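PDB 4MIY: inositol 2-dehydrogenase/D-chiro-inositol 3-dehydrogenase from Lactobacillus casei, which oxidises myo-inositol to 2-keto-myo-inositol and D-chiro-inositol to 1-keto-D-chiro-inositol, with NAD as the hydride acceptor. Local coordinates for residues Y164-A169 and G207-Q212; R198-V203 and H229-Y234. One frame throughout, in Å; residues are numbered along the deposited sequence.

Overall arrangement
Loops of the C-terminal alpha/beta domain pack against each other at one end of its mixed sheet, and the two contacts are neighbouring examples, their centres about 10 Å apart. Their segments interleave along the chain: 164-169 leads into helix 168-185; segments 198-203 and 207-212 belong to the connection between strands 189-195 and 212-218; segment 229-234 leaves strand 223-229. Interaction 1 ties the helix start to that connection; interaction 2 ties the same connection to the next loop. Asp-210 joins them, its OD2 2.6 Å from Thr-231 OG1. The side chain of Tyr-164 in interaction 1 lies about 11 Å from the NAD, while interaction 2 borders the second subunit more extensively.

Interaction 1 (Y164-A169 and G207-Q212); sequences YSNEMA and GLHDPQ
Asn-166 reaches across to the 207-212 loop with its side-chain carbonyl, which accepts the backbone N-H of His-209 in an almost straight bond (Asn-166 OD1 to His-209 N 2.9 Å, 169° at the hydrogen). The donor stands above the carbonyl plane, 40° out of it. Gln-212 NE2 lies 3.0 Å from the same OD1. Asn-166 owes this reach to a CG set opposite its backbone N (chi1 -160°), while its CB sits 3.2 Å from Gly-207 O. The imidazole of His-209 meets the Asn-166 amide with its edge, His-209 CD2 being 3.4 Å from Asn-166 OD1.

Beside this polar centre, Leu-208 sets its methyls at the edge of the Tyr-164 ring, Leu-208 CD1 4.0 Å from Tyr-164 CE1. One face of that ring carries CB of Met-168 over its centre, and its hydroxyl is hydrogen-bonded to Thr-173. Ala-169 CB packs on Gln-212 NE2 at 3.4 Å.

Further out, each amide is held by other bonds. Gln-212 NE2 donates to His-209 O (2.9 Å) within its own amide plane, and its OE1 accepts from Gln-321; ND2 of Asn-166 bonds to the hydroxyl of Tyr-196, whose ring stacks on His-209. A capping box at the helix start, with Met-168 N donating to Ser-165 OG, probably helps to fix the backbone from which Asn-166 projects. Gripped at both ends, the Asn-166 amide is probably held against flipping, and the loop N-H of His-209 is satisfied by a side chain of the helix-start segment.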
ATOM      1  N   TYR A 164      17.703  -9.848  29.312  1.00 18.60           N
ATOM      2  CA  TYR A 164      17.076  -8.560  29.050  1.00 20.32           C
ATOM      3  C   TYR A 164      16.193  -8.122  30.183  1.00 17.08           C
ATOM      4  O   TYR A 164      15.277  -8.787  30.518  1.00 20.14           O
ATOM      5  CB  TYR A 164      16.282  -8.629  27.754  1.00 18.57           C
ATOM      6  CG  TYR A 164      15.766  -7.334  27.189  1.00 16.71           C
ATOM      7  CD1 TYR A 164      14.616  -6.755  27.670  1.00 17.22           C
ATOM      8  CD2 TYR A 164      16.391  -6.717  26.121  1.00 19.35           C
ATOM      9  CE1 TYR A 164      14.143  -5.591  27.143  1.00 19.01           C
ATOM     10  CE2 TYR A 164      15.902  -5.547  25.586  1.00 17.25           C
ATOM     11  CZ  TYR A 164      14.786  -5.005  26.083  1.00 16.54           C
ATOM     12  OH  TYR A 164      14.278  -3.859  25.564  1.00 18.76           O
ATOM     13  N   SER A 165      16.467  -6.957  30.722  1.00 18.68           N
ATOM     14  CA  SER A 165      15.810  -6.511  31.932  1.00 21.06           C
ATOM     15  C   SER A 165      14.814  -5.404  31.666  1.00 19.53           C
ATOM     16  O   SER A 165      14.808  -4.831  30.617  1.00 18.35           O
ATOM     17  CB  SER A 165      16.868  -5.976  32.890  1.00 21.47           C
ATOM     18  OG  SER A 165      17.441  -4.791  32.397  1.00 21.04           O
ATOM     19  N   ASN A 166      13.988  -5.107  32.651  1.00 17.56           N
ATOM     20  CA  ASN A 166      13.047  -4.021  32.548  1.00 16.93           C
ATOM     21  C   ASN A 166      13.725  -2.713  32.195  1.00 20.90           C
ATOM     22  O   ASN A 166      13.199  -1.940  31.470  1.00 19.28           O
ATOM     23  CB  ASN A 166      12.225  -3.855  33.825  1.00 17.63           C
ATOM     24  CG  ASN A 166      10.959  -3.107  33.594  1.00 18.10           C
ATOM     25  OD1 ASN A 166      10.216  -3.449  32.712  1.00 18.53           O
ATOM     26  ND2 ASN A 166      10.716  -2.084  34.365  1.00 19.70           N
ATOM     27  N   GLU A 167      14.903  -2.492  32.751  1.00 20.33           N
ATOM     28  CA  GLU A 167      15.618  -1.272  32.537  1.00 21.78           C
ATOM     29  C   GLU A 167      16.148  -1.170  31.111  1.00 18.65           C
ATOM     30  O   GLU A 167      16.257  -0.106  30.581  1.00 19.40           O
ATOM     31  CB  GLU A 167      16.715  -1.173  33.565  1.00 25.73           C
ATOM     32  CG  GLU A 167      16.188  -1.053  35.013  1.00 29.36           C
ATOM     33  CD  GLU A 167      15.685  -2.377  35.720  1.00 33.56           C
ATOM     34  OE1 GLU A 167      15.913  -3.509  35.290  1.00 27.92           O
ATOM     35  OE2 GLU A 167      15.023  -2.244  36.752  1.00 42.94           O
ATOM     36  N   MET A 168      16.470  -2.292  30.523  1.00 17.83           N
ATOM     37  CA  MET A 168      16.936  -2.338  29.156  1.00 19.28           C
ATOM     38  C   MET A 168      15.883  -1.952  28.131  1.00 18.76           C
ATOM     39  O   MET A 168      16.213  -1.575  27.049  1.00 18.75           O
ATOM     40  CB  MET A 168      17.505  -3.701  28.842  1.00 18.05           C
ATOM     41  CG  MET A 168      18.886  -3.886  29.438  1.00 21.78           C
ATOM     42  SD  MET A 168      19.424  -5.556  29.707  1.00 22.92           S
ATOM     43  CE  MET A 168      19.637  -6.123  28.082  1.00 22.54           C
ATOM     44  N   ALA A 169      14.629  -2.018  28.516  1.00 18.39           N
ATOM     45  CA  ALA A 169      13.590  -1.495  27.671  1.00 18.09           C
ATOM     46  C   ALA A 169      13.833  -0.038  27.398  1.00 19.23           C
ATOM     47  O   ALA A 169      13.493   0.449  26.375  1.00 17.68           O
ATOM     48  CB  ALA A 169      12.227  -1.691  28.293  1.00 18.16           C
ATOM     49  N   GLY A 207      10.992  -9.569  35.970  1.00 20.30           N
ATOM     50  CA  GLY A 207      10.942  -8.143  36.172  1.00 20.58           C
ATOM     51  C   GLY A 207      10.624  -7.313  34.939  1.00 18.26           C
ATOM     52  O   GLY A 207      10.389  -6.169  35.042  1.00 19.33           O
ATOM     53  N   LEU A 208      10.643  -7.941  33.788  1.00 20.16           N
ATOM     54  CA  LEU A 208      10.378  -7.243  32.543  1.00 18.98           C
ATOM     55  C   LEU A 208       8.925  -7.018  32.306  1.00 17.25           C
ATOM     56  O   LEU A 208       8.154  -7.940  32.269  1.00 19.82           O
ATOM     57  CB  LEU A 208      10.942  -8.041  31.392  1.00 17.55           C
ATOM     58  CG  LEU A 208      10.647  -7.500  30.002  1.00 16.85           C
ATOM     59  CD1 LEU A 208      11.261  -6.135  29.888  1.00 16.92           C
ATOM     60  CD2 LEU A 208      11.172  -8.457  28.941  1.00 20.02           C
ATOM     61  N   HIS A 209       8.570  -5.757  32.176  1.00 16.33           N
ATOM     62  CA  HIS A 209       7.252  -5.376  31.738  1.00 15.68           C
ATOM     63  C   HIS A 209       7.281  -5.198  30.236  1.00 19.13           C
ATOM     64  O   HIS A 209       8.142  -4.545  29.724  1.00 17.64           O
ATOM     65  CB  HIS A 209       6.840  -4.062  32.349  1.00 17.49           C
ATOM     66  CG  HIS A 209       6.684  -4.110  33.827  1.00 19.19           C
ATOM     67  ND1 HIS A 209       5.480  -4.360  34.438  1.00 21.67           N
ATOM     68  CD2 HIS A 209       7.584  -3.938  34.817  1.00 21.58           C
ATOM     69  CE1 HIS A 209       5.643  -4.323  35.747  1.00 20.33           C
ATOM     70  NE2 HIS A 209       6.911  -4.071  36.004  1.00 23.18           N
ATOM     71  N   ASP A 210       6.329  -5.818  29.573  1.00 16.56           N
ATOM     72  CA  ASP A 210       6.167  -5.703  28.147  1.00 15.91           C
ATOM     73  C   ASP A 210       4.714  -5.918  27.787  1.00 17.39           C
ATOM     74  O   ASP A 210       4.136  -6.886  28.143  1.00 18.06           O
ATOM     75  CB  ASP A 210       7.025  -6.728  27.446  1.00 17.88           C
ATOM     76  CG  ASP A 210       7.180  -6.461  25.954  1.00 19.72           C
ATOM     77  OD1 ASP A 210       7.535  -5.349  25.591  1.00 17.85           O
ATOM     78  OD2 ASP A 210       6.964  -7.376  25.204  1.00 17.84           O
ATOM     79  N   PRO A 211       4.143  -4.992  27.038  1.00 16.19           N
ATOM     80  CA  PRO A 211       4.746  -3.808  26.451  1.00 16.63           C
ATOM     81  C   PRO A 211       4.900  -2.652  27.396  1.00 15.30           C
ATOM     82  O   PRO A 211       4.481  -2.753  28.497  1.00 17.05           O
ATOM     83  CB  PRO A 211       3.776  -3.471  25.312  1.00 14.16           C
ATOM     84  CG  PRO A 211       2.578  -4.001  25.679  1.00 19.58           C
ATOM     85  CD  PRO A 211       2.852  -5.262  26.446  1.00 17.23           C
ATOM     86  N   GLN A 212       5.520  -1.577  26.941  1.00 14.74           N
ATOM     87  CA  GLN A 212       5.618  -0.339  27.691  1.00 14.94           C
ATOM     88  C   GLN A 212       5.188   0.819  26.811  1.00 15.82           C
ATOM     89  O   GLN A 212       5.433   0.804  25.631  1.00 15.98           O
ATOM     90  CB  GLN A 212       7.027  -0.099  28.235  1.00 16.53           C
ATOM     91  CG  GLN A 212       7.464  -1.178  29.164  1.00 16.71           C
ATOM     92  CD  GLN A 212       8.747  -0.927  29.877  1.00 16.20           C
ATOM     93  OE1 GLN A 212       9.129   0.177  30.112  1.00 18.60           O
ATOM     94  NE2 GLN A 212       9.401  -1.988  30.237  1.00 18.09           N
TER

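Interaction 2 (R198-V203 and H229-Y234); sequences RQSAEV and HVTAQY. With SO4 (sulfate ion), chain J.
The edge of the His-229 imidazole meets Ser-200 through an in-plane water, 2.8 Å from His-229 NE2 and 2.7 Å from Ser-200 OG, while one face of the ring carries CB of Ala-232, offset toward the rim. The water also donates to Thr-231 OG1, which is hydrogen-bonded to Asp-210 and lies 3.8 Å from Glu-202 CB. Ser-200 OG further accepts from Glu-202 N (2.9 Å), closing an ST turn. At the start of the 198-203 segment, away from the 229-234 loop, the guanidinium of Arg-198 grips edge-on a sulfate, probably from the crystallisation liquor, through NH1 and NH2; Lys-220 of a second subunit also holds the ion.

The carboxylate of Glu-202 crosses the amide of Gln-233 at a slant, planes 47° apart, Glu-202 OE2 3.7 Å from Gln-233 CD. Gln-233 folds back at chi2 (-59°), bringing NE2 to Thr-231 O at 2.8 Å. A leucine in place of Gln-233 would probably leave Thr-231 O without this donor and Asn-159 OD1 without its amide partner.

The 229-234 loop runs off strand 223-229 and packs on Ile-156 of strand 148-156, whereas the 198-203 segment, with its turn at Ser-200 to Val-203, follows strand 189-195 and meets Glu-245 and Thr-246 of the second subunit.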
ATOM      1  N   ARG A 198      -1.452  -4.160  30.161  1.00 21.60           N
ATOM      2  CA  ARG A 198      -1.393  -5.501  30.640  1.00 21.84           C
ATOM      3  C   ARG A 198      -0.171  -6.231  30.127  1.00 20.06           C
ATOM      4  O   ARG A 198       0.280  -6.044  29.016  1.00 20.99           O
ATOM      5  CB  ARG A 198      -2.624  -6.273  30.248  1.00 25.67           C
ATOM      6  CG  ARG A 198      -2.791  -6.420  28.802  1.00 21.08           C
ATOM      7  CD  ARG A 198      -4.103  -7.092  28.387  1.00 20.18           C
ATOM      8  NE  ARG A 198      -4.281  -8.473  28.763  1.00 22.94           N
ATOM      9  CZ  ARG A 198      -5.285  -9.218  28.344  1.00 21.57           C
ATOM     10  NH1 ARG A 198      -6.185  -8.745  27.507  1.00 23.57           N
ATOM     11  NH2 ARG A 198      -5.407 -10.432  28.741  1.00 26.92           N
ATOM     12  N   GLN A 199       0.329  -7.104  30.978  1.00 20.10           N
ATOM     13  CA  GLN A 199       1.521  -7.841  30.711  1.00 19.39           C
ATOM     14  C   GLN A 199       1.289  -8.936  29.698  1.00 17.24           C
ATOM     15  O   GLN A 199       0.369  -9.687  29.778  1.00 19.04           O
ATOM     16  CB  GLN A 199       2.029  -8.438  32.009  1.00 20.58           C
ATOM     17  CG  GLN A 199       3.241  -9.300  31.871  1.00 17.74           C
ATOM     18  CD  GLN A 199       4.538  -8.528  31.775  1.00 19.55           C
ATOM     19  OE1 GLN A 199       4.555  -7.373  31.456  1.00 20.29           O
ATOM     20  NE2 GLN A 199       5.627  -9.195  32.072  1.00 21.36           N
ATOM     21  N   SER A 200       2.179  -9.020  28.746  1.00 17.91           N
ATOM     22  CA  SER A 200       2.096 -10.040  27.743  1.00 16.39           C
ATOM     23  C   SER A 200       2.442 -11.385  28.293  1.00 17.26           C
ATOM     24  O   SER A 200       3.376 -11.525  29.007  1.00 18.81           O
ATOM     25  CB  SER A 200       3.078  -9.768  26.620  1.00 17.88           C
ATOM     26  OG  SER A 200       3.072 -10.858  25.754  1.00 16.78           O
ATOM     27  N   ALA A 201       1.701 -12.383  27.866  1.00 17.79           N
ATOM     28  CA  ALA A 201       2.017 -13.749  28.231  1.00 18.51           C
ATOM     29  C   ALA A 201       3.290 -14.262  27.633  1.00 19.25           C
ATOM     30  O   ALA A 201       3.740 -15.307  28.011  1.00 21.54           O
ATOM     31  CB  ALA A 201       0.876 -14.658  27.880  1.00 22.65           C
ATOM     32  N   GLU A 202       3.877 -13.522  26.705  1.00 16.32           N
ATOM     33  CA  GLU A 202       5.093 -13.959  26.050  1.00 17.34           C
ATOM     34  C   GLU A 202       6.367 -13.642  26.823  1.00 16.29           C
ATOM     35  O   GLU A 202       7.397 -14.125  26.480  1.00 20.10           O
ATOM     36  CB  GLU A 202       5.225 -13.419  24.622  1.00 16.72           C
ATOM     37  CG  GLU A 202       4.114 -13.741  23.680  1.00 18.75           C
ATOM     38  CD  GLU A 202       3.943 -15.203  23.417  1.00 24.29           C
ATOM     39  OE1 GLU A 202       2.798 -15.667  23.414  1.00 30.16           O
ATOM     40  OE2 GLU A 202       4.937 -15.871  23.224  1.00 31.41           O
ATOM     41  N   VAL A 203       6.264 -12.861  27.874  1.00 16.81           N
ATOM     42  CA  VAL A 203       7.407 -12.482  28.663  1.00 16.97           C
ATOM     43  C   VAL A 203       7.900 -13.648  29.515  1.00 20.70           C
ATOM     44  O   VAL A 203       7.133 -14.292  30.164  1.00 22.62           O
ATOM     45  CB  VAL A 203       7.114 -11.269  29.562  1.00 15.95           C
ATOM     46  CG1 VAL A 203       8.263 -11.002  30.450  1.00 18.70           C
ATOM     47  CG2 VAL A 203       6.831 -10.032  28.749  1.00 19.68           C
ATOM     48  N   HIS A 229       7.541  -2.727  22.419  1.00 14.23           N
ATOM     49  CA  HIS A 229       6.998  -4.065  22.463  1.00 14.51           C
ATOM     50  C   HIS A 229       8.043  -5.032  21.989  1.00 13.54           C
ATOM     51  O   HIS A 229       8.230  -5.200  20.839  1.00 14.95           O
ATOM     52  CB  HIS A 229       5.738  -4.180  21.591  1.00 13.08           C
ATOM     53  CG  HIS A 229       4.966  -5.441  21.795  1.00 13.48           C
ATOM     54  ND1 HIS A 229       3.939  -5.821  20.980  1.00 15.33           N
ATOM     55  CD2 HIS A 229       5.085  -6.410  22.724  1.00 14.70           C
ATOM     56  CE1 HIS A 229       3.456  -6.969  21.395  1.00 13.68           C
ATOM     57  NE2 HIS A 229       4.123  -7.344  22.459  1.00 14.24           N
ATOM     58  N   VAL A 230       8.702  -5.691  22.929  1.00 13.80           N
ATOM     59  CA  VAL A 230       9.904  -6.454  22.632  1.00 15.36           C
ATOM     60  C   VAL A 230       9.741  -7.978  22.605  1.00 16.52           C
ATOM     61  O   VAL A 230      10.662  -8.682  22.313  1.00 16.12           O
ATOM     62  CB  VAL A 230      11.091  -6.047  23.552  1.00 16.72           C
ATOM     63  CG1 VAL A 230      11.381  -4.584  23.438  1.00 16.60           C
ATOM     64  CG2 VAL A 230      10.837  -6.431  24.975  1.00 19.12           C
ATOM     65  N   THR A 231       8.539  -8.441  22.878  1.00 14.00           N
ATOM     66  CA  THR A 231       8.187  -9.840  22.736  1.00 15.88           C
ATOM     67  C   THR A 231       7.045 -10.043  21.735  1.00 16.25           C
ATOM     68  O   THR A 231       6.258 -10.925  21.858  1.00 15.70           O
ATOM     69  CB  THR A 231       7.795 -10.505  24.091  1.00 17.05           C
ATOM     70  OG1 THR A 231       6.629  -9.900  24.615  1.00 18.62           O
ATOM     71  CG2 THR A 231       8.882 -10.379  25.105  1.00 17.16           C
ATOM     72  N   ALA A 232       7.022  -9.188  20.737  1.00 15.28           N
ATOM     73  CA  ALA A 232       5.940  -9.096  19.798  1.00 15.82           C
ATOM     74  C   ALA A 232       5.746 -10.266  18.863  1.00 15.05           C
ATOM     75  O   ALA A 232       4.749 -10.349  18.238  1.00 14.35           O
ATOM     76  CB  ALA A 232       6.109  -7.827  18.983  1.00 13.30           C
ATOM     77  N   GLN A 233       6.757 -11.115  18.775  1.00 14.16           N
ATOM     78  CA  GLN A 233       6.784 -12.349  18.005  1.00 15.31           C
ATOM     79  C   GLN A 233       6.903 -12.215  16.470  1.00 15.38           C
ATOM     80  O   GLN A 233       7.661 -12.886  15.859  1.00 16.00           O
ATOM     81  CB  GLN A 233       5.618 -13.284  18.355  1.00 15.96           C
ATOM     82  CG  GLN A 233       5.452 -13.583  19.836  1.00 15.46           C
ATOM     83  CD  GLN A 233       6.667 -14.214  20.454  1.00 17.86           C
ATOM     84  OE1 GLN A 233       7.098 -15.242  20.040  1.00 21.44           O
ATOM     85  NE2 GLN A 233       7.206 -13.579  21.449  1.00 18.21           N
ATOM     86  N   TYR A 234       6.139 -11.309  15.890  1.00 13.53           N
ATOM     87  CA  TYR A 234       5.937 -11.330  14.458  1.00 12.77           C
ATOM     88  C   TYR A 234       7.131 -10.819  13.645  1.00 14.30           C
ATOM     89  O   TYR A 234       7.303 -11.196  12.547  1.00 13.70           O
ATOM     90  CB  TYR A 234       4.659 -10.571  14.052  1.00 12.18           C
ATOM     91  CG  TYR A 234       4.758  -9.067  14.007  1.00 12.55           C
ATOM     92  CD1 TYR A 234       5.232  -8.428  12.901  1.00 12.25           C
ATOM     93  CD2 TYR A 234       4.372  -8.304  15.061  1.00 12.93           C
ATOM     94  CE1 TYR A 234       5.327  -7.083  12.854  1.00 12.94           C
ATOM     95  CE2 TYR A 234       4.472  -6.949  15.022  1.00 13.40           C
ATOM     96  CZ  TYR A 234       4.934  -6.349  13.914  1.00 14.56           C
ATOM     97  OH  TYR A 234       5.059  -4.992  13.848  1.00 15.02           O
TER
HETATM   98  S   SO4 J 406      -8.198 -11.879  26.497  0.54 19.53           S
HETATM   99  O1  SO4 J 406      -8.123 -10.474  26.377  0.54 18.70           O
HETATM  100  O2  SO4 J 406      -7.351 -12.303  27.561  0.54 23.38           O
HETATM  101  O3  SO4 J 406      -7.792 -12.467  25.270  0.54 22.24           O
HETATM  102  O4  SO4 J 406      -9.550 -12.232  26.732  0.54 20.99           O
HETATM  103  O   HOH W   1       3.965  -9.939  23.394  1.00 15.38           O